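Local coordinates for protein archaemetzincin (Archaeoglobus fulgidus, PDB 3ZVS) that probably acts as a zinc-dependent protease of the metzincin clan, holding one catalytic and one apparently structural zinc ion, its natural substrate being unknown, at residues Arg135-Val140 against Asp144-Ser149; Lys41-Asn44 against Gln49-Ser52. One frame throughout, in Å; residues are numbered along the deposited sequence. Where two conformers were deposited one is given.

Interaction 1: residues Arg135-Val140 against Asp144-Ser149; sequences RFSNSV and DRKPVS
The side chain of K146 reaches back from the end of helix 140-145 to clasp R135 and S137, where these two residues follow the methionine that probably makes the metzincin Met-turn. This buried ammonium is the tight part of the contact. Its NZ gives one hydrogen bond to R135 O at 2.9 Å, nearly in line with the carbonyl bond (166° at the oxygen), and another to S137 OG at 2.8 Å, while a salt bridge to E114 on helix 104-122 supplies a counter-charge. With chi1 at 81°, CG of K146 lies between the backbone N and the carbonyl carbon, and from there the chain runs extended, its CD passing 3.4 Å from S137 OG. Along its length it also touches H117, a ligand of the catalytic zinc, which places the lysine in the second shell of that metal. Replaced by an alanine, K146 would leave E114, R135 O and S137 OG without their common partner, and the turn would probably be freer to move.

Toward solvent the packing is looser. The R135 guanidinium comes obliquely up to the end of the helix, with NH1 3.8 Å from R145 O, too long for a hydrogen bond; its NE is held instead by N130 O. R145 is exposed and pairs with D142 in a salt bridge. At the other end the helix begins: S139 takes the N-cap position, and D144 N bonds V140 O within the opening of the helix. The D144 carboxylate pairs with R110 in a salt bridge, and its CG lies 3.3 Å from that same V140 O.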
# COMPACT_ATOMS: atom_id res chain seq x y z
N ARG A 135 1.48 11.74 5.25
CA ARG A 135 2.89 12.16 5.24
C ARG A 135 3.71 11.16 4.46
O ARG A 135 3.53 9.93 4.61
CB ARG A 135 3.47 12.13 6.65
CG ARG A 135 3.11 13.27 7.55
CD ARG A 135 4.06 13.18 8.78
NE ARG A 135 3.56 13.90 9.95
CZ ARG A 135 3.86 13.62 11.20
NH1 ARG A 135 4.66 12.58 11.50
NH2 ARG A 135 3.37 14.38 12.16
N PHE A 136 4.63 11.64 3.64
CA PHE A 136 5.69 10.79 3.13
C PHE A 136 6.54 10.25 4.26
O PHE A 136 6.88 10.99 5.20
CB PHE A 136 6.56 11.58 2.16
CG PHE A 136 7.78 10.82 1.69
CD1 PHE A 136 7.70 9.92 0.65
CD2 PHE A 136 9.00 10.99 2.34
CE1 PHE A 136 8.81 9.21 0.23
CE2 PHE A 136 10.12 10.28 1.91
CZ PHE A 136 10.01 9.40 0.86
N SER A 137 6.89 8.97 4.18
CA SER A 137 7.81 8.35 5.15
C SER A 137 9.07 7.91 4.48
O SER A 137 9.03 7.11 3.53
CB SER A 137 7.17 7.14 5.84
OG SER A 137 5.99 7.50 6.54
N ASN A 138 10.20 8.44 4.92
CA ASN A 138 11.46 8.07 4.30
C ASN A 138 11.89 6.68 4.71
O ASN A 138 12.52 5.97 3.93
CB ASN A 138 12.56 9.08 4.68
CG ASN A 138 13.71 9.02 3.73
OD1 ASN A 138 13.50 9.06 2.52
ND2 ASN A 138 14.91 8.85 4.25
N SER A 139 11.60 6.35 5.96
CA SER A 139 12.01 5.09 6.59
C SER A 139 10.87 4.59 7.45
O SER A 139 9.90 5.32 7.70
CB SER A 139 13.19 5.36 7.52
OG SER A 139 12.73 6.14 8.60
N VAL A 140 10.97 3.35 7.94
CA VAL A 140 9.97 2.86 8.90
C VAL A 140 9.90 3.62 10.23
O VAL A 140 8.87 3.64 10.85
CB VAL A 140 10.10 1.34 9.23
CG1 VAL A 140 9.85 0.55 8.03
CG2 VAL A 140 11.44 1.00 9.85
N ASP A 144 6.40 4.88 11.77
CA ASP A 144 5.99 4.68 13.16
C ASP A 144 5.54 6.01 13.82
O ASP A 144 4.68 6.00 14.67
CB ASP A 144 7.10 4.04 13.98
CG ASP A 144 7.34 2.59 13.63
OD1 ASP A 144 6.48 1.99 12.95
OD2 ASP A 144 8.39 2.07 14.03
N ARG A 145 6.16 7.11 13.39
CA ARG A 145 5.84 8.43 13.94
C ARG A 145 4.55 9.05 13.40
O ARG A 145 3.96 9.91 14.05
CB ARG A 145 7.01 9.36 13.71
CG ARG A 145 8.11 9.16 14.72
CD ARG A 145 9.16 10.24 14.60
NE ARG A 145 9.94 10.09 13.38
CZ ARG A 145 11.16 9.54 13.34
NH1 ARG A 145 11.73 9.07 14.44
NH2 ARG A 145 11.80 9.44 12.18
N LYS A 146 4.12 8.66 12.21
CA LYS A 146 2.88 9.21 11.67
C LYS A 146 1.67 8.39 12.11
O LYS A 146 1.78 7.22 12.45
CB LYS A 146 2.95 9.30 10.16
CG LYS A 146 2.68 8.00 9.38
CD LYS A 146 2.91 8.26 7.87
CE LYS A 146 2.69 7.03 7.01
NZ LYS A 146 3.33 7.23 5.64
N PRO A 147 0.49 9.03 12.15
CA PRO A 147 -0.69 8.29 12.59
C PRO A 147 -1.33 7.49 11.44
O PRO A 147 -0.99 7.69 10.27
CB PRO A 147 -1.63 9.42 13.02
CG PRO A 147 -1.32 10.49 12.05
CD PRO A 147 0.16 10.41 11.78
N VAL A 148 -2.23 6.58 11.79
CA VAL A 148 -2.97 5.81 10.81
C VAL A 148 -4.14 6.59 10.20
O VAL A 148 -4.69 6.20 9.18
CB VAL A 148 -3.47 4.46 11.43
CG1 VAL A 148 -4.60 4.73 12.44
CG2 VAL A 148 -3.94 3.49 10.36
N SER A 149 -4.51 7.70 10.84
CA SER A 149 -5.70 8.44 10.45
C SER A 149 -5.35 9.60 9.53
O SER A 149 -4.25 10.19 9.56
CB SER A 149 -6.39 9.00 11.68
OG SER A 149 -5.44 9.67 12.46

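Interaction 2: residues Lys41-Asn44 against Gln49-Ser52; sequences KCYN and QYNS
Backbone hydrogen bonds set the pairing between C42-N44 and Q49-N51. N51 N donates to C42 O at 2.8 Å and N44 N to Q49 O at 2.8 Å, both close to straight. The return bond of the N44/Q49 hydrogen-bonded pair, from Q49 N to N44 O, is weak at 3.5 Å. Between these two pairings Y43 faces Y50 as an antiparallel non-hydrogen-bonded pair, and C42 O also receives a CA-H...O contact from Y50 CA at 3.1 Å.

The two tyrosines share one face of the hairpin and touch there. Y43 CB sits over one face of the Y50 ring, 4.0 Å from its centroid, in a CH-pi contact. With chi1 at 175° the Y43 ring points away from its own amide nitrogen and continues past this CB, bringing CD1 within 3.6 Å of Y50 CE1, near the rim. The ring planes are inclined at 52°, an oblique pairing. The Y50 hydroxyl is hydrogen-bonded to a bound malonate ion, probably from the crystallisation liquor.

The other side chains close the hairpin and tie it to its neighbours. C42 CB lies 4.2 Å from Y50 CD2, and its sulfur forms the disulfide with C54 on helix 52-58. On the opposite face, Q49 bonds to D72, and N44 bonds to R47 inside the turn. N51, the N-cap of helix 52-58, holds C54 N. This is a short beta hairpin at the edge of a small three-stranded sheet, its second strand leading directly into a helix.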
# COMPACT_ATOMS: atom_id res chain seq x y z
N LYS A 41 7.75 -10.94 -14.80
CA LYS A 41 7.95 -9.87 -15.77
C LYS A 41 8.48 -8.62 -15.09
O LYS A 41 9.15 -7.82 -15.69
CB LYS A 41 6.64 -9.49 -16.47
CG LYS A 41 6.02 -10.60 -17.31
CD LYS A 41 6.88 -10.93 -18.52
CE LYS A 41 6.27 -12.06 -19.37
NZ LYS A 41 4.96 -11.68 -19.96
N CYS A 42 8.10 -8.46 -13.82
CA CYS A 42 8.39 -7.24 -13.08
C CYS A 42 9.58 -7.40 -12.14
O CYS A 42 9.82 -6.53 -11.32
CB CYS A 42 7.16 -6.81 -12.26
SG CYS A 42 5.74 -6.25 -13.23
N TYR A 43 10.33 -8.50 -12.27
CA TYR A 43 11.47 -8.77 -11.43
C TYR A 43 12.72 -8.23 -12.07
O TYR A 43 12.98 -8.50 -13.26
CB TYR A 43 11.62 -10.29 -11.18
CG TYR A 43 12.85 -10.74 -10.41
CD1 TYR A 43 13.03 -10.46 -9.04
CD2 TYR A 43 13.85 -11.47 -11.05
CE1 TYR A 43 14.18 -10.90 -8.37
CE2 TYR A 43 15.00 -11.90 -10.38
CZ TYR A 43 15.15 -11.61 -9.04
OH TYR A 43 16.31 -12.05 -8.42
N ASN A 44 13.47 -7.45 -11.31
CA ASN A 44 14.78 -6.96 -11.74
C ASN A 44 15.81 -7.83 -11.08
O ASN A 44 16.06 -7.77 -9.88
CB ASN A 44 14.97 -5.49 -11.36
CG ASN A 44 16.31 -4.95 -11.78
OD1 ASN A 44 17.33 -5.62 -11.69
ND2 ASN A 44 16.32 -3.70 -12.23
N GLN A 49 14.80 -7.06 -6.72
CA GLN A 49 13.58 -6.35 -6.37
C GLN A 49 12.63 -6.33 -7.54
O GLN A 49 13.06 -6.47 -8.69
CB GLN A 49 13.86 -4.88 -6.00
CG GLN A 49 14.82 -4.67 -4.88
CD GLN A 49 15.19 -3.22 -4.72
OE1 GLN A 49 15.75 -2.63 -5.65
NE2 GLN A 49 14.88 -2.61 -3.59
N TYR A 50 11.35 -6.10 -7.27
CA TYR A 50 10.33 -5.97 -8.29
C TYR A 50 10.03 -4.50 -8.52
O TYR A 50 10.01 -3.67 -7.59
CB TYR A 50 9.05 -6.74 -7.88
CG TYR A 50 9.22 -8.23 -7.91
CD1 TYR A 50 9.94 -8.90 -6.91
CD2 TYR A 50 8.67 -9.00 -8.95
CE1 TYR A 50 10.12 -10.29 -6.94
CE2 TYR A 50 8.83 -10.38 -8.99
CZ TYR A 50 9.54 -11.03 -8.00
OH TYR A 50 9.71 -12.40 -8.06
N ASN A 51 9.81 -4.14 -9.78
CA ASN A 51 9.48 -2.77 -10.11
C ASN A 51 7.99 -2.50 -9.88
O ASN A 51 7.11 -3.18 -10.42
CB ASN A 51 9.86 -2.49 -11.56
CG ASN A 51 9.56 -1.07 -11.96
OD1 ASN A 51 8.43 -0.72 -12.26
ND2 ASN A 51 10.58 -0.22 -11.91
N SER A 52 7.71 -1.50 -9.04
CA SER A 52 6.35 -1.17 -8.68
C SER A 52 5.47 -0.67 -9.81
O SER A 52 4.26 -0.98 -9.85
CB SER A 52 6.38 -0.11 -7.55
OG SER A 52 7.01 1.10 -7.96

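Overall arrangement
Following the chain from the N terminus, strand 2-7, helix 12-26 and strand 29-32 come first. Interaction 2 then closes a four-residue loop and forms the edge hairpin, whose second strand pairs with strand 73-74 and passes into helix 52-58. The rest of the larger sheet and helix 104-122, which carries the HExxH zinc ligands, follow. Interaction 1 comes last, spanning three residues of helix 140-145 and tying the loop after helix 104-122 to the end of helix 140-145, close to both zinc sites. The two contacts lie in series, neither nesting nor crossing, with centres about 25 Å apart and nearest atoms about 12 Å apart.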